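Local coordinates for protein epsin-2 (Saccharomyces cerevisiae, PDB 6ENR) that binds membranes enriched in PtdIns(3,5)P2 and PtdIns(4,5)P2, probably through the ENTH domain described here, and is required for endocytosis and for localising actin, at residues W94-F99 against S131-E136; V79-V84 against K127-L132; K61-K66 against K75-L80; R106-E111 against Q120-K125. One frame throughout, in Å; residues are numbered along the deposited sequence.

Contact 1: W94-F99 against S131-E136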
loop_
_atom_site.group_PDB
_atom_site.type_symbol
_atom_site.label_atom_id
_atom_site.label_comp_id
_atom_site.label_asym_id
_atom_site.label_seq_id
_atom_site.Cartn_x
_atom_site.Cartn_y
_atom_site.Cartn_z
ATOM N N TRP A 94 3.162 -2.388 11.205
ATOM C CA TRP A 94 2.850 -3.485 10.288
ATOM C C TRP A 94 3.904 -3.650 9.164
ATOM O O TRP A 94 4.338 -4.785 8.860
ATOM C CB TRP A 94 1.405 -3.369 9.707
ATOM C CG TRP A 94 1.004 -4.582 8.855
ATOM C CD1 TRP A 94 0.256 -5.684 9.257
ATOM C CD2 TRP A 94 1.342 -4.811 7.491
ATOM N NE1 TRP A 94 0.169 -6.593 8.222
ATOM C CE2 TRP A 94 0.770 -6.056 7.110
ATOM C CE3 TRP A 94 2.015 -4.038 6.497
ATOM C CZ2 TRP A 94 0.925 -6.586 5.824
ATOM C CZ3 TRP A 94 2.178 -4.582 5.211
ATOM C CH2 TRP A 94 1.629 -5.829 4.882
ATOM N N CYS A 95 4.298 -2.545 8.542
ATOM C CA CYS A 95 5.304 -2.616 7.434
ATOM C C CYS A 95 6.658 -3.120 7.955
ATOM O O CYS A 95 7.359 -4.007 7.333
ATOM C CB CYS A 95 5.486 -1.265 6.728
ATOM S SG CYS A 95 4.074 -0.619 5.851
ATOM N N ARG A 96 7.022 -2.600 9.119
ATOM C CA ARG A 96 8.236 -3.118 9.821
ATOM C C ARG A 96 8.192 -4.634 10.167
ATOM O O ARG A 96 9.118 -5.369 9.876
ATOM C CB ARG A 96 8.574 -2.190 10.999
ATOM C CG ARG A 96 9.111 -0.869 10.504
ATOM C CD ARG A 96 10.060 -0.123 11.436
ATOM N NE ARG A 96 10.404 1.123 10.699
ATOM C CZ ARG A 96 9.937 2.348 10.984
ATOM N NH1 ARG A 96 9.181 2.604 12.079
ATOM N NH2 ARG A 96 10.256 3.365 10.185
ATOM N N GLU A 97 7.064 -5.127 10.620
ATOM C CA GLU A 97 6.860 -6.543 10.887
ATOM C C GLU A 97 6.854 -7.377 9.616
ATOM O O GLU A 97 7.446 -8.436 9.606
ATOM C CB GLU A 97 5.535 -6.753 11.686
ATOM C CG GLU A 97 5.663 -6.222 13.116
ATOM C CD GLU A 97 4.408 -5.624 13.777
ATOM O OE1 GLU A 97 3.259 -5.680 13.248
ATOM O OE2 GLU A 97 4.598 -5.087 14.896
ATOM N N ASN A 98 6.296 -6.852 8.523
ATOM C CA ASN A 98 6.236 -7.547 7.227
ATOM C C ASN A 98 7.100 -6.894 6.157
ATOM O O ASN A 98 6.743 -6.871 4.971
ATOM C CB ASN A 98 4.718 -7.645 6.843
ATOM C CG ASN A 98 3.911 -8.256 7.980
ATOM O OD1 ASN A 98 3.309 -7.538 8.827
ATOM N ND2 ASN A 98 3.991 -9.587 8.090
ATOM N N PHE A 99 8.316 -6.493 6.566
ATOM C CA PHE A 99 9.202 -5.731 5.728
ATOM C C PHE A 99 9.647 -6.539 4.511
ATOM O O PHE A 99 9.840 -5.987 3.455
ATOM C CB PHE A 99 10.429 -5.295 6.507
ATOM C CG PHE A 99 10.907 -3.892 6.258
ATOM C CD1 PHE A 99 10.579 -3.169 5.130
ATOM C CD2 PHE A 99 11.829 -3.319 7.166
ATOM C CE1 PHE A 99 11.063 -1.869 4.952
ATOM C CE2 PHE A 99 12.294 -2.024 6.984
ATOM C CZ PHE A 99 11.942 -1.319 5.844
ATOM N N SER A 131 12.962 2.841 1.471
ATOM C CA SER A 131 13.812 3.928 1.842
ATOM C C SER A 131 13.270 4.796 2.997
ATOM O O SER A 131 14.011 5.132 3.938
ATOM C CB SER A 131 14.159 4.774 0.626
ATOM O OG SER A 131 14.588 6.050 1.043
ATOM N N LEU A 132 11.995 5.166 2.865
ATOM C CA LEU A 132 11.229 5.935 3.823
ATOM C C LEU A 132 11.188 5.197 5.162
ATOM O O LEU A 132 11.462 5.770 6.224
ATOM C CB LEU A 132 9.791 6.175 3.269
ATOM C CG LEU A 132 8.938 6.985 4.275
ATOM C CD1 LEU A 132 9.483 8.378 4.597
ATOM C CD2 LEU A 132 7.530 7.168 3.767
ATOM N N LEU A 133 10.858 3.913 5.107
ATOM C CA LEU A 133 10.712 3.153 6.324
ATOM C C LEU A 133 12.018 3.106 7.112
ATOM O O LEU A 133 12.004 3.210 8.354
ATOM C CB LEU A 133 10.171 1.770 6.042
ATOM C CG LEU A 133 8.671 1.843 5.676
ATOM C CD1 LEU A 133 8.268 0.552 5.026
ATOM C CD2 LEU A 133 7.800 2.095 6.887
ATOM N N ASN A 134 13.128 2.932 6.387
ATOM C CA ASN A 134 14.450 2.870 6.970
ATOM C C ASN A 134 14.955 4.230 7.499
ATOM O O ASN A 134 15.829 4.242 8.333
ATOM C CB ASN A 134 15.474 2.293 5.970
ATOM C CG ASN A 134 15.415 0.774 5.837
ATOM O OD1 ASN A 134 14.996 0.092 6.719
ATOM N ND2 ASN A 134 15.874 0.267 4.735
ATOM N N ASP A 135 14.418 5.338 6.982
ATOM C CA ASP A 135 14.782 6.697 7.430
ATOM C C ASP A 135 13.722 7.147 8.415
ATOM O O ASP A 135 12.806 7.974 8.140
ATOM C CB ASP A 135 14.917 7.638 6.213
ATOM C CG ASP A 135 15.328 9.067 6.584
ATOM O OD1 ASP A 135 15.374 9.434 7.761
ATOM O OD2 ASP A 135 15.548 9.869 5.661
ATOM N N GLU A 136 13.820 6.568 9.585
ATOM C CA GLU A 136 12.865 6.877 10.643
ATOM C C GLU A 136 12.681 8.412 10.980
ATOM O O GLU A 136 11.563 8.817 11.272
ATOM C CB GLU A 136 13.199 6.104 11.895
ATOM C CG GLU A 136 12.955 4.607 11.789
ATOM C CD GLU A 136 12.801 3.897 13.139
ATOM O OE1 GLU A 136 12.454 4.512 14.173
ATOM O OE2 GLU A 136 13.008 2.698 13.166
#

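Contact 2: V79-V84 against K127-L132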
loop_
_atom_site.group_PDB
_atom_site.type_symbol
_atom_site.label_atom_id
_atom_site.label_comp_id
_atom_site.label_asym_id
_atom_site.label_seq_id
_atom_site.Cartn_x
_atom_site.Cartn_y
_atom_site.Cartn_z
ATOM N N VAL A 79 -1.752 2.509 -1.478
ATOM C CA VAL A 79 -2.476 2.564 -0.170
ATOM C C VAL A 79 -1.497 2.539 0.955
ATOM O O VAL A 79 -1.601 3.306 1.898
ATOM C CB VAL A 79 -3.593 1.450 -0.050
ATOM C CG1 VAL A 79 -4.156 1.395 1.340
ATOM C CG2 VAL A 79 -4.672 1.613 -1.067
ATOM N N LEU A 80 -0.482 1.656 0.875
ATOM C CA LEU A 80 0.429 1.541 1.978
ATOM C C LEU A 80 1.253 2.855 2.162
ATOM O O LEU A 80 1.432 3.360 3.275
ATOM C CB LEU A 80 1.276 0.312 1.736
ATOM C CG LEU A 80 1.914 -0.423 2.853
ATOM C CD1 LEU A 80 0.949 -0.704 3.993
ATOM C CD2 LEU A 80 2.593 -1.671 2.293
ATOM N N ASP A 81 1.697 3.376 1.031
ATOM C CA ASP A 81 2.457 4.584 0.977
ATOM C C ASP A 81 1.675 5.712 1.660
ATOM O O ASP A 81 2.269 6.499 2.404
ATOM C CB ASP A 81 2.751 4.970 -0.501
ATOM C CG ASP A 81 4.005 5.826 -0.672
ATOM O OD1 ASP A 81 4.958 5.640 0.090
ATOM O OD2 ASP A 81 4.073 6.662 -1.599
ATOM N N TYR A 82 0.359 5.791 1.429
ATOM C CA TYR A 82 -0.496 6.808 2.032
ATOM C C TYR A 82 -0.661 6.542 3.535
ATOM O O TYR A 82 -0.477 7.420 4.344
ATOM C CB TYR A 82 -1.867 6.869 1.335
ATOM C CG TYR A 82 -2.672 8.075 1.702
ATOM C CD1 TYR A 82 -2.545 9.268 0.963
ATOM C CD2 TYR A 82 -3.562 8.050 2.751
ATOM C CE1 TYR A 82 -3.300 10.413 1.291
ATOM C CE2 TYR A 82 -4.259 9.177 3.114
ATOM C CZ TYR A 82 -4.106 10.363 2.349
ATOM O OH TYR A 82 -4.786 11.438 2.719
ATOM N N LEU A 83 -0.938 5.292 3.910
ATOM C CA LEU A 83 -1.142 4.972 5.313
ATOM C C LEU A 83 0.075 5.244 6.186
ATOM O O LEU A 83 -0.042 5.643 7.361
ATOM C CB LEU A 83 -1.600 3.519 5.440
ATOM C CG LEU A 83 -2.974 3.169 4.930
ATOM C CD1 LEU A 83 -3.190 1.686 5.112
ATOM C CD2 LEU A 83 -4.090 3.990 5.541
ATOM N N VAL A 84 1.257 4.943 5.702
ATOM C CA VAL A 84 2.435 5.180 6.540
ATOM C C VAL A 84 2.666 6.647 6.894
ATOM O O VAL A 84 3.255 6.952 7.936
ATOM C CB VAL A 84 3.708 4.555 5.970
ATOM C CG1 VAL A 84 3.574 3.052 5.840
ATOM C CG2 VAL A 84 4.194 5.264 4.765
ATOM N N LYS A 127 10.819 0.742 -3.812
ATOM C CA LYS A 127 12.148 1.262 -3.446
ATOM C C LYS A 127 12.032 2.509 -2.552
ATOM O O LYS A 127 12.748 2.632 -1.562
ATOM C CB LYS A 127 12.985 1.547 -4.645
ATOM C CG LYS A 127 13.526 0.271 -5.277
ATOM C CD LYS A 127 14.030 0.474 -6.691
ATOM C CE LYS A 127 14.704 -0.802 -7.207
ATOM N NZ LYS A 127 15.118 -0.675 -8.650
ATOM N N GLU A 128 11.095 3.379 -2.902
ATOM C CA GLU A 128 10.851 4.568 -2.134
ATOM C C GLU A 128 10.308 4.313 -0.766
ATOM O O GLU A 128 10.750 4.978 0.160
ATOM C CB GLU A 128 9.894 5.526 -2.853
ATOM C CG GLU A 128 10.620 6.177 -4.037
ATOM C CD GLU A 128 9.689 6.943 -4.928
ATOM O OE1 GLU A 128 8.499 7.071 -4.565
ATOM O OE2 GLU A 128 10.136 7.391 -6.012
ATOM N N LEU A 129 9.378 3.362 -0.637
ATOM C CA LEU A 129 8.792 3.067 0.669
ATOM C C LEU A 129 9.769 2.360 1.593
ATOM O O LEU A 129 9.799 2.640 2.785
ATOM C CB LEU A 129 7.463 2.308 0.503
ATOM C CG LEU A 129 6.704 1.869 1.753
ATOM C CD1 LEU A 129 6.183 3.035 2.548
ATOM C CD2 LEU A 129 5.586 0.939 1.342
ATOM N N VAL A 130 10.573 1.454 1.043
ATOM C CA VAL A 130 11.643 0.840 1.864
ATOM C C VAL A 130 12.580 1.936 2.369
ATOM O O VAL A 130 12.904 2.001 3.577
ATOM C CB VAL A 130 12.412 -0.278 1.139
ATOM C CG1 VAL A 130 13.499 -0.872 2.067
ATOM C CG2 VAL A 130 11.470 -1.375 0.761
ATOM N N SER A 131 12.962 2.841 1.471
ATOM C CA SER A 131 13.812 3.928 1.842
ATOM C C SER A 131 13.270 4.796 2.997
ATOM O O SER A 131 14.011 5.132 3.938
ATOM C CB SER A 131 14.159 4.774 0.626
ATOM O OG SER A 131 14.588 6.050 1.043
ATOM N N LEU A 132 11.995 5.166 2.865
ATOM C CA LEU A 132 11.229 5.935 3.823
ATOM C C LEU A 132 11.188 5.197 5.162
ATOM O O LEU A 132 11.462 5.770 6.224
ATOM C CB LEU A 132 9.791 6.175 3.269
ATOM C CG LEU A 132 8.938 6.985 4.275
ATOM C CD1 LEU A 132 9.483 8.378 4.597
ATOM C CD2 LEU A 132 7.530 7.168 3.767
#

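Contact 3: K61-K66 against K75-L80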
loop_
_atom_site.group_PDB
_atom_site.type_symbol
_atom_site.label_atom_id
_atom_site.label_comp_id
_atom_site.label_asym_id
_atom_site.label_seq_id
_atom_site.Cartn_x
_atom_site.Cartn_y
_atom_site.Cartn_z
ATOM N N LYS A 61 -2.857 -9.656 1.461
ATOM C CA LYS A 61 -3.218 -10.547 0.344
ATOM C C LYS A 61 -2.841 -10.021 -1.032
ATOM O O LYS A 61 -2.210 -10.729 -1.848
ATOM C CB LYS A 61 -4.726 -10.907 0.365
ATOM C CG LYS A 61 -5.163 -11.680 1.600
ATOM C CD LYS A 61 -6.698 -11.648 1.761
ATOM C CE LYS A 61 -7.237 -12.816 2.549
ATOM N NZ LYS A 61 -6.644 -12.956 3.903
ATOM N N ARG A 62 -3.136 -8.754 -1.254
ATOM C CA ARG A 62 -2.875 -8.111 -2.482
ATOM C C ARG A 62 -1.441 -7.778 -2.742
ATOM O O ARG A 62 -0.996 -7.868 -3.904
ATOM C CB ARG A 62 -3.847 -6.911 -2.636
ATOM C CG ARG A 62 -5.166 -7.492 -3.024
ATOM C CD ARG A 62 -6.334 -6.656 -3.394
ATOM N NE ARG A 62 -7.479 -7.535 -3.664
ATOM C CZ ARG A 62 -8.681 -7.127 -4.045
ATOM N NH1 ARG A 62 -8.948 -5.832 -4.229
ATOM N NH2 ARG A 62 -9.635 -8.025 -4.246
ATOM N N LEU A 63 -0.682 -7.464 -1.698
ATOM C CA LEU A 63 0.771 -7.260 -1.896
ATOM C C LEU A 63 1.497 -8.535 -2.273
ATOM O O LEU A 63 2.597 -8.482 -2.787
ATOM C CB LEU A 63 1.402 -6.677 -0.662
ATOM C CG LEU A 63 1.029 -5.219 -0.389
ATOM C CD1 LEU A 63 1.392 -4.849 1.027
ATOM C CD2 LEU A 63 1.733 -4.236 -1.293
ATOM N N ASN A 64 0.920 -9.674 -1.909
ATOM C CA ASN A 64 1.495 -10.956 -2.203
ATOM C C ASN A 64 1.105 -11.488 -3.573
ATOM O O ASN A 64 1.509 -12.626 -3.933
ATOM C CB ASN A 64 1.164 -11.961 -1.079
ATOM C CG ASN A 64 2.070 -11.807 0.126
ATOM O OD1 ASN A 64 3.222 -12.230 0.057
ATOM N ND2 ASN A 64 1.621 -11.086 1.177
ATOM N N ASP A 65 0.366 -10.702 -4.383
ATOM C CA ASP A 65 -0.029 -11.193 -5.690
ATOM C C ASP A 65 1.091 -11.030 -6.745
ATOM O O ASP A 65 2.124 -10.432 -6.510
ATOM C CB ASP A 65 -1.301 -10.523 -6.171
ATOM C CG ASP A 65 -2.336 -11.506 -6.552
ATOM O OD1 ASP A 65 -2.059 -12.378 -7.442
ATOM O OD2 ASP A 65 -3.406 -11.393 -5.962
ATOM N N LYS A 66 0.922 -11.685 -7.873
ATOM C CA LYS A 66 1.986 -11.709 -8.899
ATOM C C LYS A 66 1.436 -11.692 -10.300
ATOM O O LYS A 66 0.195 -11.717 -10.487
ATOM C CB LYS A 66 2.909 -12.928 -8.703
ATOM C CG LYS A 66 2.351 -14.047 -7.830
ATOM C CD LYS A 66 3.465 -15.002 -7.435
ATOM C CE LYS A 66 4.254 -14.532 -6.220
ATOM N NZ LYS A 66 5.205 -15.612 -5.808
ATOM N N LYS A 75 -1.533 -0.976 -6.612
ATOM C CA LYS A 75 -2.506 -0.214 -5.812
ATOM C C LYS A 75 -2.399 -0.397 -4.320
ATOM O O LYS A 75 -2.506 0.589 -3.559
ATOM C CB LYS A 75 -3.929 -0.542 -6.247
ATOM C CG LYS A 75 -4.228 -0.154 -7.665
ATOM C CD LYS A 75 -5.747 -0.346 -7.837
ATOM C CE LYS A 75 -6.174 0.006 -9.195
ATOM N NZ LYS A 75 -7.655 0.135 -9.113
ATOM N N SER A 76 -2.193 -1.629 -3.883
ATOM C CA SER A 76 -1.880 -1.888 -2.481
ATOM C C SER A 76 -0.655 -1.078 -1.980
ATOM O O SER A 76 -0.665 -0.510 -0.857
ATOM C CB SER A 76 -1.680 -3.380 -2.268
ATOM O OG SER A 76 -2.913 -4.046 -2.399
ATOM N N LEU A 77 0.368 -0.992 -2.833
ATOM C CA LEU A 77 1.506 -0.156 -2.518
ATOM C C LEU A 77 1.146 1.294 -2.386
ATOM O O LEU A 77 1.696 1.962 -1.481
ATOM C CB LEU A 77 2.664 -0.282 -3.512
ATOM C CG LEU A 77 3.619 -1.452 -3.326
ATOM C CD1 LEU A 77 4.618 -1.439 -4.441
ATOM C CD2 LEU A 77 4.334 -1.352 -2.001
ATOM N N THR A 78 0.286 1.806 -3.278
ATOM C CA THR A 78 -0.153 3.214 -3.164
ATOM C C THR A 78 -0.846 3.446 -1.823
ATOM O O THR A 78 -0.629 4.505 -1.138
ATOM C CB THR A 78 -1.096 3.601 -4.318
ATOM O OG1 THR A 78 -0.398 3.376 -5.566
ATOM C CG2 THR A 78 -1.493 5.112 -4.236
ATOM N N VAL A 79 -1.752 2.509 -1.478
ATOM C CA VAL A 79 -2.476 2.564 -0.170
ATOM C C VAL A 79 -1.497 2.539 0.955
ATOM O O VAL A 79 -1.601 3.306 1.898
ATOM C CB VAL A 79 -3.593 1.450 -0.050
ATOM C CG1 VAL A 79 -4.156 1.395 1.340
ATOM C CG2 VAL A 79 -4.672 1.613 -1.067
ATOM N N LEU A 80 -0.482 1.656 0.875
ATOM C CA LEU A 80 0.429 1.541 1.978
ATOM C C LEU A 80 1.253 2.855 2.162
ATOM O O LEU A 80 1.432 3.360 3.275
ATOM C CB LEU A 80 1.276 0.312 1.736
ATOM C CG LEU A 80 1.914 -0.423 2.853
ATOM C CD1 LEU A 80 0.949 -0.704 3.993
ATOM C CD2 LEU A 80 2.593 -1.671 2.293
#

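Contact 4: R106-E111 against Q120-K125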
loop_
_atom_site.group_PDB
_atom_site.type_symbol
_atom_site.label_atom_id
_atom_site.label_comp_id
_atom_site.label_asym_id
_atom_site.label_seq_id
_atom_site.Cartn_x
_atom_site.Cartn_y
_atom_site.Cartn_z
ATOM N N ARG A 106 10.650 -4.473 -4.500
ATOM C CA ARG A 106 11.657 -3.679 -5.222
ATOM C C ARG A 106 12.178 -4.401 -6.480
ATOM O O ARG A 106 12.761 -3.759 -7.337
ATOM C CB ARG A 106 12.819 -3.367 -4.302
ATOM C CG ARG A 106 12.423 -2.563 -3.076
ATOM C CD ARG A 106 13.583 -2.113 -2.214
ATOM N NE ARG A 106 14.266 -3.263 -1.600
ATOM C CZ ARG A 106 15.290 -3.189 -0.751
ATOM N NH1 ARG A 106 15.745 -2.003 -0.408
ATOM N NH2 ARG A 106 15.859 -4.323 -0.247
ATOM N N GLU A 107 12.002 -5.715 -6.592
ATOM C CA GLU A 107 12.442 -6.459 -7.808
ATOM C C GLU A 107 11.279 -7.146 -8.510
ATOM O O GLU A 107 11.529 -8.000 -9.381
ATOM C CB GLU A 107 13.520 -7.518 -7.438
ATOM C CG GLU A 107 14.840 -7.081 -6.715
ATOM C CD GLU A 107 15.779 -8.334 -6.252
ATOM O OE1 GLU A 107 15.307 -9.539 -6.278
ATOM O OE2 GLU A 107 17.015 -8.150 -5.861
ATOM N N PHE A 108 10.027 -6.715 -8.246
ATOM C CA PHE A 108 8.844 -7.287 -8.886
ATOM C C PHE A 108 8.917 -7.065 -10.386
ATOM O O PHE A 108 9.081 -5.876 -10.864
ATOM C CB PHE A 108 7.567 -6.592 -8.340
ATOM C CG PHE A 108 6.277 -7.145 -8.876
ATOM C CD1 PHE A 108 5.608 -8.130 -8.180
ATOM C CD2 PHE A 108 5.713 -6.649 -10.085
ATOM C CE1 PHE A 108 4.404 -8.566 -8.618
ATOM C CE2 PHE A 108 4.558 -7.179 -10.592
ATOM C CZ PHE A 108 3.914 -8.158 -9.871
ATOM N N ARG A 109 8.713 -8.146 -11.112
ATOM C CA ARG A 109 8.692 -8.184 -12.575
ATOM C C ARG A 109 7.361 -8.707 -13.085
ATOM O O ARG A 109 6.846 -9.737 -12.639
ATOM C CB ARG A 109 9.820 -9.149 -13.044
ATOM C CG ARG A 109 11.195 -8.866 -12.392
ATOM C CD ARG A 109 11.803 -7.677 -13.036
ATOM N NE ARG A 109 12.858 -6.938 -12.372
ATOM C CZ ARG A 109 13.543 -5.986 -12.973
ATOM N NH1 ARG A 109 13.321 -5.704 -14.245
ATOM N NH2 ARG A 109 14.459 -5.318 -12.335
ATOM N N HIS A 110 6.792 -8.060 -14.060
ATOM C CA HIS A 110 5.789 -8.665 -14.906
ATOM C C HIS A 110 5.913 -8.000 -16.289
ATOM O O HIS A 110 5.777 -6.807 -16.348
ATOM C CB HIS A 110 4.372 -8.476 -14.378
ATOM C CG HIS A 110 3.337 -9.075 -15.278
ATOM N ND1 HIS A 110 3.190 -10.436 -15.419
ATOM C CD2 HIS A 110 2.418 -8.513 -16.099
ATOM C CE1 HIS A 110 2.242 -10.692 -16.316
ATOM N NE2 HIS A 110 1.771 -9.544 -16.758
ATOM N N GLU A 111 6.226 -8.787 -17.304
ATOM C CA GLU A 111 6.269 -8.400 -18.711
ATOM C C GLU A 111 4.939 -8.910 -19.248
ATOM O O GLU A 111 4.641 -10.082 -19.094
ATOM C CB GLU A 111 7.333 -9.138 -19.486
ATOM C CG GLU A 111 8.780 -8.789 -19.276
ATOM C CD GLU A 111 9.660 -9.483 -20.323
ATOM O OE1 GLU A 111 10.602 -10.226 -19.907
ATOM O OE2 GLU A 111 9.400 -9.312 -21.566
ATOM N N GLN A 120 7.476 -1.774 -13.546
ATOM C CA GLN A 120 8.480 -0.755 -13.378
ATOM C C GLN A 120 8.047 0.176 -12.250
ATOM O O GLN A 120 8.828 0.454 -11.343
ATOM C CB GLN A 120 8.692 0.014 -14.689
ATOM C CG GLN A 120 9.960 0.859 -14.798
ATOM C CD GLN A 120 9.893 1.934 -15.910
ATOM O OE1 GLN A 120 9.845 1.621 -17.122
ATOM N NE2 GLN A 120 9.908 3.214 -15.496
ATOM N N ILE A 121 6.804 0.604 -12.281
ATOM C CA ILE A 121 6.318 1.546 -11.286
ATOM C C ILE A 121 6.207 0.957 -9.874
ATOM O O ILE A 121 6.429 1.649 -8.920
ATOM C CB ILE A 121 4.987 2.238 -11.706
ATOM C CG1 ILE A 121 4.572 3.277 -10.659
ATOM C CG2 ILE A 121 3.828 1.280 -11.946
ATOM C CD1 ILE A 121 5.616 4.350 -10.459
ATOM N N ILE A 122 5.839 -0.301 -9.749
ATOM C CA ILE A 122 5.897 -0.977 -8.472
ATOM C C ILE A 122 7.311 -0.940 -7.818
ATOM O O ILE A 122 7.483 -0.736 -6.615
ATOM C CB ILE A 122 5.463 -2.424 -8.626
ATOM C CG1 ILE A 122 3.938 -2.500 -8.821
ATOM C CG2 ILE A 122 5.792 -3.212 -7.399
ATOM C CD1 ILE A 122 3.484 -3.774 -9.417
ATOM N N ARG A 123 8.294 -1.248 -8.628
ATOM C CA ARG A 123 9.700 -1.210 -8.192
ATOM C C ARG A 123 10.045 0.133 -7.695
ATOM O O ARG A 123 10.673 0.297 -6.628
ATOM C CB ARG A 123 10.599 -1.599 -9.312
ATOM C CG ARG A 123 10.371 -3.043 -9.719
ATOM C CD ARG A 123 11.581 -3.667 -10.468
ATOM N NE ARG A 123 11.834 -3.010 -11.755
ATOM C CZ ARG A 123 11.252 -3.336 -12.922
ATOM N NH1 ARG A 123 10.301 -4.280 -12.995
ATOM N NH2 ARG A 123 11.555 -2.653 -14.018
ATOM N N VAL A 124 9.637 1.110 -8.463
ATOM C CA VAL A 124 9.943 2.502 -8.091
ATOM C C VAL A 124 9.365 2.816 -6.706
ATOM O O VAL A 124 10.129 3.248 -5.825
ATOM C CB VAL A 124 9.502 3.503 -9.156
ATOM C CG1 VAL A 124 9.643 4.929 -8.637
ATOM C CG2 VAL A 124 10.368 3.334 -10.384
ATOM N N LYS A 125 8.081 2.510 -6.531
ATOM C CA LYS A 125 7.370 2.838 -5.279
ATOM C C LYS A 125 7.898 2.001 -4.105
ATOM O O LYS A 125 7.996 2.485 -2.998
ATOM C CB LYS A 125 5.905 2.467 -5.324
ATOM C CG LYS A 125 4.986 2.959 -6.378
ATOM C CD LYS A 125 3.706 2.035 -6.354
ATOM C CE LYS A 125 2.427 2.673 -6.913
ATOM N NZ LYS A 125 2.154 4.059 -6.265
#

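Contact 1: W94-F99 against S131-E136
Leu133 reaches from helix 120-134 between Cys95 and Phe99. Its CB lies 3.6 Å from Phe99 CZ, approached obliquely to the ring. Further out, CD1 fits between Phe99 CE1 and Cys95 CB, 3.7 Å from each, while CD2 sits more loosely, 4.1 Å from Cys95 CB. Beside this apolar contact, the side chain of Arg96 runs extended from CG to NE (chi3 -179°), carrying its guanidinium to the end of helix 120-134. There NH2 donates to Leu133 O at 2.5 Å, nearly straight at 165°; the acceptor lies close to the guanidinium plane and uses a carbonyl lone pair. Glu136 covers one guanidinium face, its carboxylate stacked at 21°; the long salt bridge, Arg96 NE to Glu136 OE2 at 3.9 Å, is therefore purely electrostatic. With a leucine in place of Arg96, Leu133 O would probably lose this donor and Glu136 its facing charge. The ends of helices 89-97 and 120-134 thus meet, with Leu139 of helix 136-144 against both, in the all-helical ENTH domain.

Contact 2: V79-V84 against K127-L132
Leu129 packs into the angle between Leu80 and Val84, and its two methyls divide the work. CD1 makes the tighter contact, 3.7 Å from Val84 CG2, while CD2 lies 4.1 Å from Leu80 CD2, where the two leucines cross at about a right angle. Val84 CG2 also meets Leu132 CD2 at 4.0 Å: a chi1 of -60° places that methyl between the backbone N and the carbonyl carbon of its own residue, on the side of helix 120-134. The short helical segments run 23° from parallel with axes 10.8 Å apart, a separation bridged here by side-chain ends. Asp81, partly exposed, forms the polar flank: its OD1 lies 3.8 Å from Leu129 CD1 but is held by a salt bridge to Arg85. On the same flank Glu128 OE1 stays 5.3 Å from Asp81 OD2, a like charge. No hydrogen bond joins the two segments, so their mutual fit depends on the shape of buried aliphatic groups, with charge kept to the margin.

Contact 3: K61-K66 against K75-L80
Two torsions of Leu63, chi1 -71° with CG opposite the carbonyl carbon and chi2 165°, spread its methyls over the face of helix 70-86. CD1 reaches Leu80 CD2 at 3.6 Å, the side chains crossing at a slant. CD2 settles over the preceding turn, 3.7 Å from Ser76 CB and 3.9 Å from Leu77 CG. Ser76 is also approached by Arg62, whose CB comes within 3.0 Å of Ser76 OG; this is a close carbon-oxygen approach, and the hydroxyl makes its hydrogen bond to His72 O. The Arg62 chain then leads away to Thr27, leaving its aliphatic root at the contact. Were Leu63 shortened to an alanine, a gap would probably be left between Ser76, Leu77 and Leu80. Val101 and Leu105 of helix 99-105 and Trp94 of helix 89-97 touch Leu63 as well, so four helices meet at this side chain. Leu59, one turn earlier, packs on Ser76, Val79 and Leu83, consistent with helix 70-86 folding back on helix 49-63 as a helical hairpin of the ENTH domain.

Contact 4: R106-E111 against Q120-K125
Arg109 and Arg123 lay their guanidinium groups flat on one another, with planes only 5° apart and centres separated by 3.5 Å. The chains arrive from directions at about a right angle, and the overlap is uneven: Arg109 NH1 stands over the middle of the Arg123 group, 3.4 Å from Arg123 CZ, whereas Arg123 CZ lies toward the rim of the Arg109 group. The other face of the Arg123 guanidinium is covered by Gln120 CA. Its edge is used too, since Arg123 NH1 donates to Phe108 O at 2.9 Å with an N-H...O angle of 165°. The acceptor lies near the guanidinium plane, although the donor is tilted from the carbonyl plane. This arginine thus ties the irregular segment 106-111 of the ENTH domain, which follows helix 99-105, to the first turns of helix 120-134. A bend at chi3 (-65°) turns the Arg123 chain round the backbone, with Arg123 CD 3.3 Å from Arg106 O. Stacking two cations is likely to carry an electrostatic cost, which the salt bridge from Arg123 NH2 to Asp117 OD2 would offset. Arg109 NE makes a weak hydrogen bond to Glu107 O. On the inner side, Phe108 and Ile122 cross at a slant, with Phe108 CD2 3.7 Å from Ile122 CD1, and Trp70 of helix 70-86 also touches Phe108.

In the fold
Helix 120-134 serves contacts 4, 2 and 1 in turn from its start to its end, while helix 70-86 is common to contacts 3 and 2. Along the chain contact 3 closes first; contact 4 is nested inside the loops closed by contacts 1 and 2. The centres of contacts 1 and 2 lie about 8 Å apart, those of 2 and 3 about 11 Å, and those of 1 and 4 about 18 Å. Cys95 SG touches Leu80 CD1 and Val84 CG1, joining contacts 1 and 2, and Leu77 CD1 meets Ile122 CG2 between contacts 3 and 4. Within this one ENTH domain, contacts 2 and 3 are buried, contact 1 partly so, and contact 4 lies at the surface.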